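Long-range contacts in putative Phosphate (Eubacterium rectale, PDB 3DAO), which probably acts as a phosphatase of the haloacid dehalogenase-like hydrolase family, splitting phosphate from a substrate not yet identified: residues D41-S46 against G274-L279; K168-H173 against W202-A207; E95-Y100 against S217-R222; S67-L72 against L80-D85. One frame throughout, in Å; residues are numbered along the deposited sequence.

From the N terminus, the chain opens contact 1 at 41-46 and does not close it until 274-279, so the other three contacts are nested inside. The first loop to close is that of contact 4, where only seven residues separate segments 67-72 and 80-85. Contact 3 then opens at 95-100 and closes at 217-222, enclosing contact 2, the pairing of strands 168-172 and 202-207. None cross. Contacts 1, 3 and 4 tie helices to one another or to the eight-stranded sheet, whereas contact 2 belongs to the separate six-stranded sheet. Contacts 3 and 4 meet where Leu-219 packs on Leu-81 and Ile-83; contacts 2 and 3 touch at Ala-207 and Tyr-100.

Contact 1: D41-S46 against G274-L279; sequences DPEYMS and GVLSVL
The helical turn bearing Glu-43 and Tyr-44 runs nearly parallel to that of Leu-276, the segment axes 25° apart in direction and 10.3 Å apart at closest approach. Tyr-44 bridges this gap. Its ring receives Leu-276 CB over one face, a CH-pi contact with CB 3.9 Å from the ring centroid. With CG anti to the backbone N (chi1 -179°), Leu-276 lays CD1 above the rim of the ring and sends CD2 to Glu-43, where it sits 3.7 Å from OE1. The glutamate's charge is met beyond, by a salt bridge from OE2 to Lys-280. At the ring edge, Leu-279 CD1 approaches Tyr-44 CD1 to 4.2 Å. Tyr-44 OH accepts a weak, bent hydrogen bond from Leu-276 N (3.0 Å, 128° at the hydrogen), and Val-275 CB also touches it. Asp-41 N-caps the first helix: its OD1 accepts a hydrogen bond from Glu-43 N, 2.9 Å away and above the carboxylate plane. Leu-276 N lies in the first turn of its helix, where no carbonyl four residues back belongs to the helix. The tyrosine hydroxyl thus offers this buried helix start a polar partner, though a weakly bonded one, within an otherwise largely apolar interface.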
loop_
_atom_site.group_PDB
_atom_site.type_symbol
_atom_site.label_atom_id
_atom_site.label_comp_id
_atom_site.label_asym_id
_atom_site.label_seq_id
_atom_site.Cartn_x
_atom_site.Cartn_y
_atom_site.Cartn_z
ATOM N N ASP A 41 -5.818 -17.868 7.676
ATOM C CA ASP A 41 -6.677 -19.075 7.693
ATOM C C ASP A 41 -6.845 -19.637 6.275
ATOM O O ASP A 41 -7.226 -18.895 5.376
ATOM C CB ASP A 41 -8.044 -18.697 8.259
ATOM C CG ASP A 41 -8.885 -19.876 8.585
ATOM O OD1 ASP A 41 -8.808 -20.891 7.862
ATOM O OD2 ASP A 41 -9.670 -19.738 9.546
ATOM N N PRO A 42 -6.564 -20.943 6.072
ATOM C CA PRO A 42 -6.661 -21.485 4.705
ATOM C C PRO A 42 -8.047 -21.458 4.138
ATOM O O PRO A 42 -8.222 -21.545 2.919
ATOM C CB PRO A 42 -6.123 -22.924 4.841
ATOM C CG PRO A 42 -6.213 -23.231 6.308
ATOM C CD PRO A 42 -5.924 -21.910 6.986
ATOM N N GLU A 43 -9.039 -21.274 4.995
ATOM C CA GLU A 43 -10.400 -21.224 4.486
ATOM C C GLU A 43 -10.521 -19.996 3.590
ATOM O O GLU A 43 -11.299 -19.984 2.642
ATOM C CB GLU A 43 -11.473 -21.258 5.580
ATOM C CG GLU A 43 -12.817 -21.611 5.010
ATOM C CD GLU A 43 -13.917 -21.675 6.045
ATOM O OE1 GLU A 43 -13.622 -21.572 7.255
ATOM O OE2 GLU A 43 -15.086 -21.835 5.632
ATOM N N TYR A 44 -9.697 -18.979 3.861
ATOM C CA TYR A 44 -9.708 -17.774 3.003
ATOM C C TYR A 44 -9.274 -18.177 1.602
ATOM O O TYR A 44 -9.816 -17.733 0.600
ATOM C CB TYR A 44 -8.779 -16.645 3.522
ATOM C CG TYR A 44 -9.455 -15.670 4.469
ATOM C CD1 TYR A 44 -10.315 -14.734 3.983
ATOM C CD2 TYR A 44 -9.197 -15.676 5.828
ATOM C CE1 TYR A 44 -10.935 -13.829 4.813
ATOM C CE2 TYR A 44 -9.829 -14.782 6.678
ATOM C CZ TYR A 44 -10.693 -13.844 6.149
ATOM O OH TYR A 44 -11.368 -12.906 6.954
HETATM N N MSE A 45 -8.285 -19.047 1.542
HETATM C CA MSE A 45 -7.716 -19.406 0.238
HETATM C C MSE A 45 -8.736 -20.204 -0.537
HETATM O O MSE A 45 -8.898 -20.028 -1.719
HETATM C CB MSE A 45 -6.421 -20.216 0.363
HETATM C CG MSE A 45 -5.314 -19.618 1.193
HETATM SE SE MSE A 45 -4.681 -17.919 0.509
HETATM C CE MSE A 45 -5.576 -16.741 1.788
ATOM N N SER A 46 -9.455 -21.087 0.159
ATOM C CA SER A 46 -10.447 -21.946 -0.512
ATOM C C SER A 46 -11.615 -21.164 -1.053
ATOM O O SER A 46 -12.067 -21.335 -2.180
ATOM C CB SER A 46 -10.936 -23.038 0.453
ATOM O OG SER A 46 -11.990 -23.788 -0.146
ATOM N N GLY A 274 -14.352 -11.813 9.935
ATOM C CA GLY A 274 -15.504 -11.136 9.345
ATOM C C GLY A 274 -15.528 -11.057 7.830
ATOM O O GLY A 274 -16.564 -11.211 7.182
ATOM N N VAL A 275 -14.385 -10.774 7.230
ATOM C CA VAL A 275 -14.355 -10.694 5.764
ATOM C C VAL A 275 -14.672 -12.095 5.190
ATOM O O VAL A 275 -15.410 -12.225 4.224
ATOM C CB VAL A 275 -13.015 -10.164 5.222
ATOM C CG1 VAL A 275 -12.986 -10.314 3.715
ATOM C CG2 VAL A 275 -12.835 -8.677 5.618
ATOM N N LEU A 276 -14.190 -13.120 5.864
ATOM C CA LEU A 276 -14.421 -14.503 5.404
ATOM C C LEU A 276 -15.911 -14.756 5.315
ATOM O O LEU A 276 -16.421 -15.322 4.333
ATOM C CB LEU A 276 -13.748 -15.517 6.300
ATOM C CG LEU A 276 -13.938 -16.985 5.856
ATOM C CD1 LEU A 276 -13.357 -17.235 4.470
ATOM C CD2 LEU A 276 -13.287 -17.873 6.854
ATOM N N SER A 277 -16.637 -14.306 6.328
ATOM C CA SER A 277 -18.092 -14.531 6.338
ATOM C C SER A 277 -18.791 -13.858 5.192
ATOM O O SER A 277 -19.690 -14.424 4.592
ATOM C CB SER A 277 -18.735 -14.102 7.656
ATOM O OG SER A 277 -18.210 -14.881 8.696
ATOM N N VAL A 278 -18.348 -12.673 4.825
ATOM C CA VAL A 278 -18.981 -11.981 3.709
ATOM C C VAL A 278 -18.640 -12.671 2.399
ATOM O O VAL A 278 -19.477 -12.905 1.546
ATOM C CB VAL A 278 -18.542 -10.493 3.664
ATOM C CG1 VAL A 278 -19.161 -9.809 2.529
ATOM C CG2 VAL A 278 -18.902 -9.798 5.001
ATOM N N LEU A 279 -17.375 -13.017 2.254
ATOM C CA LEU A 279 -16.953 -13.689 1.039
ATOM C C LEU A 279 -17.776 -14.972 0.860
ATOM O O LEU A 279 -18.170 -15.301 -0.255
ATOM C CB LEU A 279 -15.474 -14.035 1.078
ATOM C CG LEU A 279 -14.500 -12.861 1.062
ATOM C CD1 LEU A 279 -13.070 -13.362 1.168
ATOM C CD2 LEU A 279 -14.693 -12.089 -0.213
#

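Contact 2: K168-H173 against W202-A207; sequences KFTVFH and WVDCNA
Phe-172 and Trp-202 face each other across two antiparallel neighbours of the six-stranded sheet, 168-172 and 202-207. Two hydrogen-bonded pairs, Phe-169 with Cys-205 and Val-171 with Val-203, hold the backbones; Val-171 N to Val-203 O is 2.9 Å and nearly straight at 170°. Packing is dense at the tryptophan. With CG beside its backbone N (chi1 -50°), Trp-202 swings its six-membered ring across to the other strand, and Phe-172 CD1 settles over one face of it, toward the rim, 3.6 Å from CH2. The two ring planes are inclined at 49°. Thr-170 CG2 closes in obliquely on Trp-202 CE3 at 3.4 Å. Replacing the indole of Trp-202 by the methyl of an alanine is likely to strip Phe-172 and Thr-170 of this cover and open a gap beside them. On the reverse face Phe-169, Val-171, Val-203 and Cys-205 are buried under helices 104-117, 177-181 and 185-189. Farther along the sheet face that carries Trp-202, toward Lys-168, the contact is looser and wet. Thr-170 OG1 donates to Asp-204 OD1 at 2.9 Å on the anti side of the carboxylate. Lys-168 NZ, however, stays 4.4 Å from that OD1, beyond a salt bridge, and a water bridges them, 2.8 Å from NZ and 2.6 Å from OD1. A second water links NZ more weakly to OD2. Asp-204 is thus anchored directly by a hydroxyl, while its attraction to the lysine is probably softened by the intervening solvent.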
loop_
_atom_site.group_PDB
_atom_site.type_symbol
_atom_site.label_atom_id
_atom_site.label_comp_id
_atom_site.label_asym_id
_atom_site.label_seq_id
_atom_site.Cartn_x
_atom_site.Cartn_y
_atom_site.Cartn_z
ATOM N N LYS A 168 8.852 5.536 -3.815
ATOM C CA LYS A 168 8.646 6.222 -2.522
ATOM C C LYS A 168 9.944 6.845 -2.028
ATOM O O LYS A 168 10.996 6.269 -2.174
ATOM C CB LYS A 168 8.151 5.249 -1.460
ATOM C CG LYS A 168 7.930 5.907 -0.067
ATOM C CD LYS A 168 7.316 4.950 0.925
ATOM C CE LYS A 168 8.261 3.811 1.287
ATOM N NZ LYS A 168 7.624 2.926 2.339
ATOM N N PHE A 169 9.808 8.054 -1.504
ATOM C CA PHE A 169 10.897 8.755 -0.840
ATOM C C PHE A 169 10.377 9.019 0.565
ATOM O O PHE A 169 9.293 9.579 0.752
ATOM C CB PHE A 169 11.268 10.054 -1.536
ATOM C CG PHE A 169 12.305 10.868 -0.767
ATOM C CD1 PHE A 169 13.634 10.714 -1.010
ATOM C CD2 PHE A 169 11.913 11.779 0.189
ATOM C CE1 PHE A 169 14.585 11.431 -0.298
ATOM C CE2 PHE A 169 12.865 12.517 0.886
ATOM C CZ PHE A 169 14.200 12.331 0.623
ATOM N N THR A 170 11.161 8.596 1.541
ATOM C CA THR A 170 10.780 8.682 2.928
ATOM C C THR A 170 11.797 9.404 3.795
ATOM O O THR A 170 13.001 9.134 3.729
ATOM C CB THR A 170 10.623 7.254 3.494
ATOM O OG1 THR A 170 9.520 6.600 2.825
ATOM C CG2 THR A 170 10.349 7.260 5.011
ATOM N N VAL A 171 11.283 10.306 4.626
ATOM C CA VAL A 171 12.117 11.039 5.603
ATOM C C VAL A 171 11.878 10.428 6.971
ATOM O O VAL A 171 10.757 10.100 7.324
ATOM C CB VAL A 171 11.751 12.537 5.677
ATOM C CG1 VAL A 171 12.833 13.291 6.446
ATOM C CG2 VAL A 171 11.543 13.127 4.226
ATOM N N PHE A 172 12.961 10.270 7.714
ATOM C CA PHE A 172 12.948 9.759 9.080
ATOM C C PHE A 172 13.653 10.668 10.075
ATOM O O PHE A 172 14.688 11.288 9.798
ATOM C CB PHE A 172 13.651 8.393 9.160
ATOM C CG PHE A 172 13.793 7.874 10.575
ATOM C CD1 PHE A 172 12.730 7.287 11.201
ATOM C CD2 PHE A 172 14.994 7.970 11.261
ATOM C CE1 PHE A 172 12.836 6.810 12.517
ATOM C CE2 PHE A 172 15.097 7.474 12.569
ATOM C CZ PHE A 172 14.020 6.918 13.175
ATOM N N HIS A 173 13.008 10.775 11.218
ATOM C CA HIS A 173 13.606 11.374 12.428
ATOM C C HIS A 173 13.074 10.592 13.643
ATOM O O HIS A 173 11.921 10.219 13.654
ATOM C CB HIS A 173 13.309 12.873 12.588
ATOM C CG HIS A 173 14.071 13.511 13.710
ATOM N ND1 HIS A 173 13.635 13.487 15.020
ATOM C CD2 HIS A 173 15.257 14.159 13.720
ATOM C CE1 HIS A 173 14.513 14.125 15.779
ATOM N NE2 HIS A 173 15.507 14.537 15.017
ATOM N N TRP A 202 8.048 9.596 10.598
ATOM C CA TRP A 202 8.133 9.449 9.148
ATOM C C TRP A 202 7.300 10.442 8.373
ATOM O O TRP A 202 6.213 10.871 8.804
ATOM C CB TRP A 202 7.606 8.050 8.731
ATOM C CG TRP A 202 8.199 6.870 9.504
ATOM C CD1 TRP A 202 7.659 6.254 10.551
ATOM C CD2 TRP A 202 9.440 6.189 9.229
ATOM N NE1 TRP A 202 8.486 5.256 10.984
ATOM C CE2 TRP A 202 9.566 5.170 10.163
ATOM C CE3 TRP A 202 10.434 6.343 8.271
ATOM C CZ2 TRP A 202 10.683 4.337 10.211
ATOM C CZ3 TRP A 202 11.521 5.495 8.288
ATOM C CH2 TRP A 202 11.637 4.512 9.260
ATOM N N VAL A 203 7.846 10.786 7.222
ATOM C CA VAL A 203 7.107 11.478 6.170
ATOM C C VAL A 203 7.335 10.692 4.862
ATOM O O VAL A 203 8.442 10.579 4.363
ATOM C CB VAL A 203 7.465 12.970 5.989
ATOM C CG1 VAL A 203 6.656 13.554 4.804
ATOM C CG2 VAL A 203 7.169 13.743 7.257
ATOM N N ASP A 204 6.255 10.137 4.346
ATOM C CA ASP A 204 6.273 9.326 3.121
ATOM C C ASP A 204 5.792 10.139 1.948
ATOM O O ASP A 204 4.762 10.834 2.006
ATOM C CB ASP A 204 5.335 8.119 3.234
ATOM C CG ASP A 204 5.828 7.096 4.237
ATOM O OD1 ASP A 204 7.051 6.851 4.297
ATOM O OD2 ASP A 204 4.974 6.576 4.979
ATOM N N CYS A 205 6.537 10.012 0.881
ATOM C CA CYS A 205 6.228 10.746 -0.354
ATOM C C CYS A 205 6.186 9.786 -1.527
ATOM O O CYS A 205 7.085 8.997 -1.748
ATOM C CB CYS A 205 7.286 11.795 -0.632
ATOM S SG CYS A 205 7.890 12.755 0.802
ATOM N N ASN A 206 5.125 9.938 -2.299
ATOM C CA ASN A 206 4.936 9.185 -3.523
ATOM C C ASN A 206 4.598 10.162 -4.624
ATOM O O ASN A 206 4.412 11.353 -4.405
ATOM C CB ASN A 206 3.767 8.229 -3.449
ATOM C CG ASN A 206 3.847 7.231 -2.305
ATOM O OD1 ASN A 206 2.942 7.199 -1.494
ATOM N ND2 ASN A 206 4.885 6.365 -2.279
ATOM N N ALA A 207 4.458 9.616 -5.830
ATOM C CA ALA A 207 4.125 10.451 -6.988
ATOM C C ALA A 207 2.785 11.115 -6.809
ATOM O O ALA A 207 1.854 10.565 -6.210
ATOM C CB ALA A 207 4.143 9.614 -8.279
HETATM O O HOH W 1 7.435 4.293 4.751
HETATM O O HOH W 2 4.849 3.572 3.588
#

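Contact 3: E95-Y100 against S217-R222; sequences EILKTY and SYLIDR
Tyr-218 leans from helix 212-222 against Leu-97 and Lys-98 of strand 96-99, an edge strand of the eight-stranded sheet. Both residues face Val-90 of the adjoining strand in a classic beta bulge, and both turn their CB atoms toward the helix. The tyrosine is carried out to the strand by a CG lying anti to the backbone N (chi1 166°). Its path begins at CB, which rests 3.6 Å from the hydroxyl oxygen of Tyr-100. Farther along, CD1 comes within 4.2 Å of Lys-98 CG, and CE1 passes close to CB and CD of the same lysine. On the other side of the ring, CE2 lies 4.0 Å from Leu-97 CB. Lys-98 CB stands over one face, shifted toward CZ, 3.9 Å from the centroid and 15° off the normal, a CH-pi contact. At the tip, OH is 3.7 Å from Leu-97 CB. The leucine's branches divide the remaining work: CD1 reaches Leu-219 CD2 at 4.0 Å, and CD2 lies over one face of the Arg-222 guanidinium, 3.8 Å from NH2. Leu-219 itself continues inward to Val-90, Leu-81 and Ile-83. Dispersion and CH-pi contacts probably supply most of the hold. The aliphatic parts of Lys-98 and Arg-222 line this surface seam, while Glu-95 OE2 stays 4.9 Å from Arg-222 NH2, where any attraction is probably loose.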
loop_
_atom_site.group_PDB
_atom_site.type_symbol
_atom_site.label_atom_id
_atom_site.label_comp_id
_atom_site.label_asym_id
_atom_site.label_seq_id
_atom_site.Cartn_x
_atom_site.Cartn_y
_atom_site.Cartn_z
ATOM N N GLU A 95 3.868 -10.396 -14.164
ATOM C CA GLU A 95 4.339 -9.115 -14.719
ATOM C C GLU A 95 3.691 -7.904 -14.108
ATOM O O GLU A 95 2.552 -7.939 -13.632
ATOM C CB GLU A 95 4.112 -9.072 -16.236
ATOM C CG GLU A 95 2.686 -8.806 -16.647
ATOM C CD GLU A 95 2.426 -9.126 -18.128
ATOM O OE1 GLU A 95 3.231 -9.906 -18.697
ATOM O OE2 GLU A 95 1.431 -8.614 -18.712
ATOM N N ILE A 96 4.448 -6.818 -14.177
ATOM C CA ILE A 96 4.012 -5.528 -13.688
ATOM C C ILE A 96 3.181 -4.937 -14.782
ATOM O O ILE A 96 3.595 -4.929 -15.940
ATOM C CB ILE A 96 5.235 -4.636 -13.298
ATOM C CG1 ILE A 96 5.949 -5.277 -12.101
ATOM C CG2 ILE A 96 4.807 -3.209 -13.006
ATOM C CD1 ILE A 96 7.175 -4.561 -11.629
ATOM N N LEU A 97 1.980 -4.483 -14.426
ATOM C CA LEU A 97 1.084 -3.886 -15.386
ATOM C C LEU A 97 1.275 -2.404 -15.458
ATOM O O LEU A 97 1.204 -1.801 -16.518
ATOM C CB LEU A 97 -0.368 -4.172 -15.054
ATOM C CG LEU A 97 -0.698 -5.668 -15.091
ATOM C CD1 LEU A 97 -2.130 -5.781 -14.694
ATOM C CD2 LEU A 97 -0.401 -6.322 -16.457
ATOM N N LYS A 98 1.475 -1.818 -14.293
ATOM C CA LYS A 98 1.565 -0.376 -14.159
ATOM C C LYS A 98 2.304 0.014 -12.902
ATOM O O LYS A 98 2.031 -0.530 -11.835
ATOM C CB LYS A 98 0.137 0.148 -14.067
ATOM C CG LYS A 98 -0.036 1.623 -13.758
ATOM C CD LYS A 98 0.212 2.464 -14.933
ATOM C CE LYS A 98 -0.286 3.865 -14.689
ATOM N NZ LYS A 98 0.159 4.788 -15.750
ATOM N N THR A 99 3.226 0.956 -13.032
ATOM C CA THR A 99 3.894 1.550 -11.863
ATOM C C THR A 99 3.662 3.054 -11.886
ATOM O O THR A 99 3.387 3.645 -12.929
ATOM C CB THR A 99 5.382 1.246 -11.806
ATOM O OG1 THR A 99 6.054 1.945 -12.846
ATOM C CG2 THR A 99 5.655 -0.231 -11.998
ATOM N N TYR A 100 3.713 3.663 -10.723
ATOM C CA TYR A 100 3.531 5.098 -10.597
ATOM C C TYR A 100 4.816 5.665 -9.991
ATOM O O TYR A 100 4.886 5.990 -8.817
ATOM C CB TYR A 100 2.330 5.430 -9.736
ATOM C CG TYR A 100 1.012 4.935 -10.276
ATOM C CD1 TYR A 100 0.586 3.622 -10.078
ATOM C CD2 TYR A 100 0.188 5.782 -10.987
ATOM C CE1 TYR A 100 -0.652 3.195 -10.560
ATOM C CE2 TYR A 100 -1.044 5.358 -11.495
ATOM C CZ TYR A 100 -1.450 4.065 -11.281
ATOM O OH TYR A 100 -2.656 3.657 -11.788
ATOM N N SER A 217 -8.671 1.763 -9.907
ATOM C CA SER A 217 -9.398 2.269 -11.071
ATOM C C SER A 217 -8.737 1.835 -12.371
ATOM O O SER A 217 -9.404 1.571 -13.371
ATOM C CB SER A 217 -9.486 3.795 -11.027
ATOM O OG SER A 217 -10.250 4.198 -9.922
ATOM N N TYR A 218 -7.415 1.753 -12.328
ATOM C CA TYR A 218 -6.622 1.294 -13.454
ATOM C C TYR A 218 -7.053 -0.114 -13.870
ATOM O O TYR A 218 -7.266 -0.409 -15.079
ATOM C CB TYR A 218 -5.115 1.350 -13.155
ATOM C CG TYR A 218 -4.319 0.579 -14.142
ATOM C CD1 TYR A 218 -3.892 1.165 -15.333
ATOM C CD2 TYR A 218 -4.052 -0.772 -13.948
ATOM C CE1 TYR A 218 -3.193 0.429 -16.253
ATOM C CE2 TYR A 218 -3.366 -1.503 -14.859
ATOM C CZ TYR A 218 -2.946 -0.906 -16.023
ATOM O OH TYR A 218 -2.266 -1.668 -16.920
ATOM N N LEU A 219 -7.209 -0.971 -12.856
ATOM C CA LEU A 219 -7.642 -2.346 -13.076
ATOM C C LEU A 219 -9.086 -2.421 -13.529
ATOM O O LEU A 219 -9.410 -3.192 -14.440
ATOM C CB LEU A 219 -7.455 -3.235 -11.847
ATOM C CG LEU A 219 -6.044 -3.726 -11.564
ATOM C CD1 LEU A 219 -5.998 -4.571 -10.261
ATOM C CD2 LEU A 219 -5.457 -4.488 -12.796
ATOM N N ILE A 220 -9.944 -1.632 -12.888
ATOM C CA ILE A 220 -11.363 -1.643 -13.215
ATOM C C ILE A 220 -11.531 -1.320 -14.691
ATOM O O ILE A 220 -12.251 -2.017 -15.421
ATOM C CB ILE A 220 -12.175 -0.675 -12.366
ATOM C CG1 ILE A 220 -12.279 -1.209 -10.930
ATOM C CG2 ILE A 220 -13.575 -0.529 -12.957
ATOM C CD1 ILE A 220 -12.685 -0.154 -9.889
ATOM N N ASP A 221 -10.796 -0.306 -15.129
ATOM C CA ASP A 221 -10.841 0.131 -16.518
ATOM C C ASP A 221 -10.281 -0.933 -17.408
ATOM O O ASP A 221 -10.813 -1.187 -18.467
ATOM C CB ASP A 221 -10.026 1.385 -16.759
ATOM C CG ASP A 221 -9.887 1.702 -18.244
ATOM O OD1 ASP A 221 -10.894 2.193 -18.819
ATOM O OD2 ASP A 221 -8.787 1.456 -18.827
ATOM N N ARG A 222 -9.168 -1.522 -16.985
ATOM C CA ARG A 222 -8.484 -2.534 -17.794
ATOM C C ARG A 222 -9.380 -3.698 -18.126
ATOM O O ARG A 222 -9.286 -4.300 -19.199
ATOM C CB ARG A 222 -7.258 -3.094 -17.065
ATOM C CG ARG A 222 -6.528 -4.183 -17.844
ATOM C CD ARG A 222 -5.222 -4.507 -17.188
ATOM N NE ARG A 222 -4.440 -5.539 -17.869
ATOM C CZ ARG A 222 -3.502 -5.288 -18.779
ATOM N NH1 ARG A 222 -3.232 -4.047 -19.147
ATOM N NH2 ARG A 222 -2.831 -6.287 -19.328
#

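Contact 4: S67-L72 against L80-D85; sequences SSEFKL and LLYITD
This is a buried helix-on-strand contact within the beta-alpha-beta unit formed by strand 57-61, helix 66-72 and strand 81-84, in which Glu-69 and Phe-70 lie against Tyr-82. The segment axes make an angle of 143°. Phe-70 turns its edge to the tyrosine's face in an offset edge-to-face pair, ring centroids 5.5 Å apart and planes at 74°; its CD1 comes 3.3 Å from Tyr-82 OH. That hydroxyl is hydrogen-bonded to the carbonyl of Lys-77, and Phe-66 adds another edge-to-face ring. Glu-69, its chain stretched out past CG, runs alongside Tyr-82, the two side chains pointing opposite ways; its OE1 lies in the ring plane at the edge, 3.2 Å from CD2. This buried oxygen has no polar partner in the model, and Thr-84 CG2 presses on it at 3.3 Å. The other oxygen, OE2, is 2.7 Å from Ile-83 O. With a leucine at Tyr-82, the Lys-77 carbonyl would probably lose its donor and Phe-70 its ring partner. Strand 57-61, helix 66-72 and the parallel strand 81-84 form one beta-alpha-beta crossover, the unit from which the Rossmann-like core of haloacid dehalogenase-type hydrolases is built.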
loop_
_atom_site.group_PDB
_atom_site.type_symbol
_atom_site.label_atom_id
_atom_site.label_comp_id
_atom_site.label_asym_id
_atom_site.label_seq_id
_atom_site.Cartn_x
_atom_site.Cartn_y
_atom_site.Cartn_z
ATOM N N SER A 67 6.310 -8.890 -2.324
ATOM C CA SER A 67 6.843 -10.113 -1.725
ATOM C C SER A 67 5.997 -10.589 -0.565
ATOM O O SER A 67 5.781 -11.790 -0.385
ATOM C CB SER A 67 8.307 -9.918 -1.243
ATOM O OG SER A 67 8.398 -8.868 -0.281
ATOM N N SER A 68 5.516 -9.634 0.217
ATOM C CA SER A 68 4.723 -9.912 1.408
ATOM C C SER A 68 3.317 -10.407 1.029
ATOM O O SER A 68 2.793 -11.369 1.592
ATOM C CB SER A 68 4.645 -8.696 2.316
ATOM O OG SER A 68 3.956 -9.037 3.509
ATOM N N GLU A 69 2.733 -9.777 0.025
ATOM C CA GLU A 69 1.407 -10.199 -0.440
ATOM C C GLU A 69 1.472 -11.591 -1.052
ATOM O O GLU A 69 0.594 -12.450 -0.832
ATOM C CB GLU A 69 0.846 -9.229 -1.496
ATOM C CG GLU A 69 0.595 -7.835 -1.021
ATOM C CD GLU A 69 0.088 -6.907 -2.121
ATOM O OE1 GLU A 69 0.168 -7.276 -3.301
ATOM O OE2 GLU A 69 -0.403 -5.807 -1.816
ATOM N N PHE A 70 2.547 -11.816 -1.775
ATOM C CA PHE A 70 2.691 -13.030 -2.619
ATOM C C PHE A 70 2.902 -14.224 -1.696
ATOM O O PHE A 70 2.433 -15.330 -1.963
ATOM C CB PHE A 70 3.849 -12.849 -3.594
ATOM C CG PHE A 70 3.746 -13.640 -4.880
ATOM C CD1 PHE A 70 2.592 -13.614 -5.663
ATOM C CD2 PHE A 70 4.875 -14.287 -5.384
ATOM C CE1 PHE A 70 2.546 -14.279 -6.879
ATOM C CE2 PHE A 70 4.839 -14.920 -6.590
ATOM C CZ PHE A 70 3.671 -14.942 -7.328
ATOM N N LYS A 71 3.558 -13.965 -0.567
ATOM C CA LYS A 71 3.791 -15.034 0.435
ATOM C C LYS A 71 2.526 -15.357 1.242
ATOM O O LYS A 71 2.161 -16.506 1.434
ATOM C CB LYS A 71 4.927 -14.653 1.397
ATOM C CG LYS A 71 6.305 -14.660 0.773
ATOM C CD LYS A 71 7.354 -14.189 1.802
ATOM C CE LYS A 71 8.666 -13.791 1.159
ATOM N NZ LYS A 71 9.564 -13.116 2.167
ATOM N N LEU A 72 1.824 -14.326 1.676
ATOM C CA LEU A 72 0.639 -14.529 2.481
ATOM C C LEU A 72 -0.431 -15.331 1.701
ATOM O O LEU A 72 -1.150 -16.143 2.266
ATOM C CB LEU A 72 0.055 -13.191 2.916
ATOM C CG LEU A 72 -1.157 -13.221 3.845
ATOM C CD1 LEU A 72 -0.770 -13.801 5.199
ATOM C CD2 LEU A 72 -1.758 -11.784 3.967
ATOM N N LEU A 80 -4.366 -14.359 -8.512
ATOM C CA LEU A 80 -4.704 -13.022 -7.984
ATOM C C LEU A 80 -4.081 -11.889 -8.757
ATOM O O LEU A 80 -3.141 -12.089 -9.535
ATOM C CB LEU A 80 -4.235 -12.893 -6.509
ATOM C CG LEU A 80 -4.699 -13.948 -5.519
ATOM C CD1 LEU A 80 -4.090 -13.746 -4.139
ATOM C CD2 LEU A 80 -6.244 -13.924 -5.443
ATOM N N LEU A 81 -4.672 -10.695 -8.553
ATOM C CA LEU A 81 -4.068 -9.416 -8.989
ATOM C C LEU A 81 -3.603 -8.681 -7.744
ATOM O O LEU A 81 -4.161 -8.831 -6.655
ATOM C CB LEU A 81 -5.024 -8.573 -9.786
ATOM C CG LEU A 81 -5.327 -9.103 -11.190
ATOM C CD1 LEU A 81 -6.394 -8.234 -11.818
ATOM C CD2 LEU A 81 -4.079 -9.137 -12.036
ATOM N N TYR A 82 -2.517 -7.939 -7.906
ATOM C CA TYR A 82 -1.846 -7.281 -6.784
ATOM C C TYR A 82 -1.628 -5.801 -6.967
ATOM O O TYR A 82 -1.105 -5.344 -7.982
ATOM C CB TYR A 82 -0.458 -7.909 -6.580
ATOM C CG TYR A 82 -0.501 -9.392 -6.320
ATOM C CD1 TYR A 82 -0.576 -10.295 -7.360
ATOM C CD2 TYR A 82 -0.467 -9.892 -5.031
ATOM C CE1 TYR A 82 -0.633 -11.644 -7.120
ATOM C CE2 TYR A 82 -0.530 -11.258 -4.784
ATOM C CZ TYR A 82 -0.616 -12.124 -5.820
ATOM O OH TYR A 82 -0.682 -13.495 -5.549
ATOM N N ILE A 83 -2.070 -5.066 -5.957
ATOM C CA ILE A 83 -1.802 -3.637 -5.837
ATOM C C ILE A 83 -0.941 -3.531 -4.575
ATOM O O ILE A 83 -1.332 -3.968 -3.486
ATOM C CB ILE A 83 -3.070 -2.772 -5.801
ATOM C CG1 ILE A 83 -3.799 -2.826 -7.150
ATOM C CG2 ILE A 83 -2.690 -1.294 -5.442
ATOM C CD1 ILE A 83 -5.208 -2.255 -7.127
ATOM N N THR A 84 0.259 -2.974 -4.738
ATOM C CA THR A 84 1.237 -2.972 -3.669
ATOM C C THR A 84 1.698 -1.576 -3.322
ATOM O O THR A 84 1.466 -0.616 -4.055
ATOM C CB THR A 84 2.515 -3.788 -4.078
ATOM O OG1 THR A 84 3.384 -3.013 -4.928
ATOM C CG2 THR A 84 2.152 -5.119 -4.790
ATOM N N ASP A 85 2.334 -1.489 -2.169
ATOM C CA ASP A 85 3.020 -0.238 -1.774
ATOM C C ASP A 85 2.104 0.956 -1.810
ATOM O O ASP A 85 2.504 2.074 -2.222
ATOM C CB ASP A 85 4.260 0.010 -2.642
ATOM C CG ASP A 85 5.350 -1.015 -2.422
ATOM O OD1 ASP A 85 5.316 -2.062 -3.087
ATOM O OD2 ASP A 85 6.248 -0.768 -1.578
#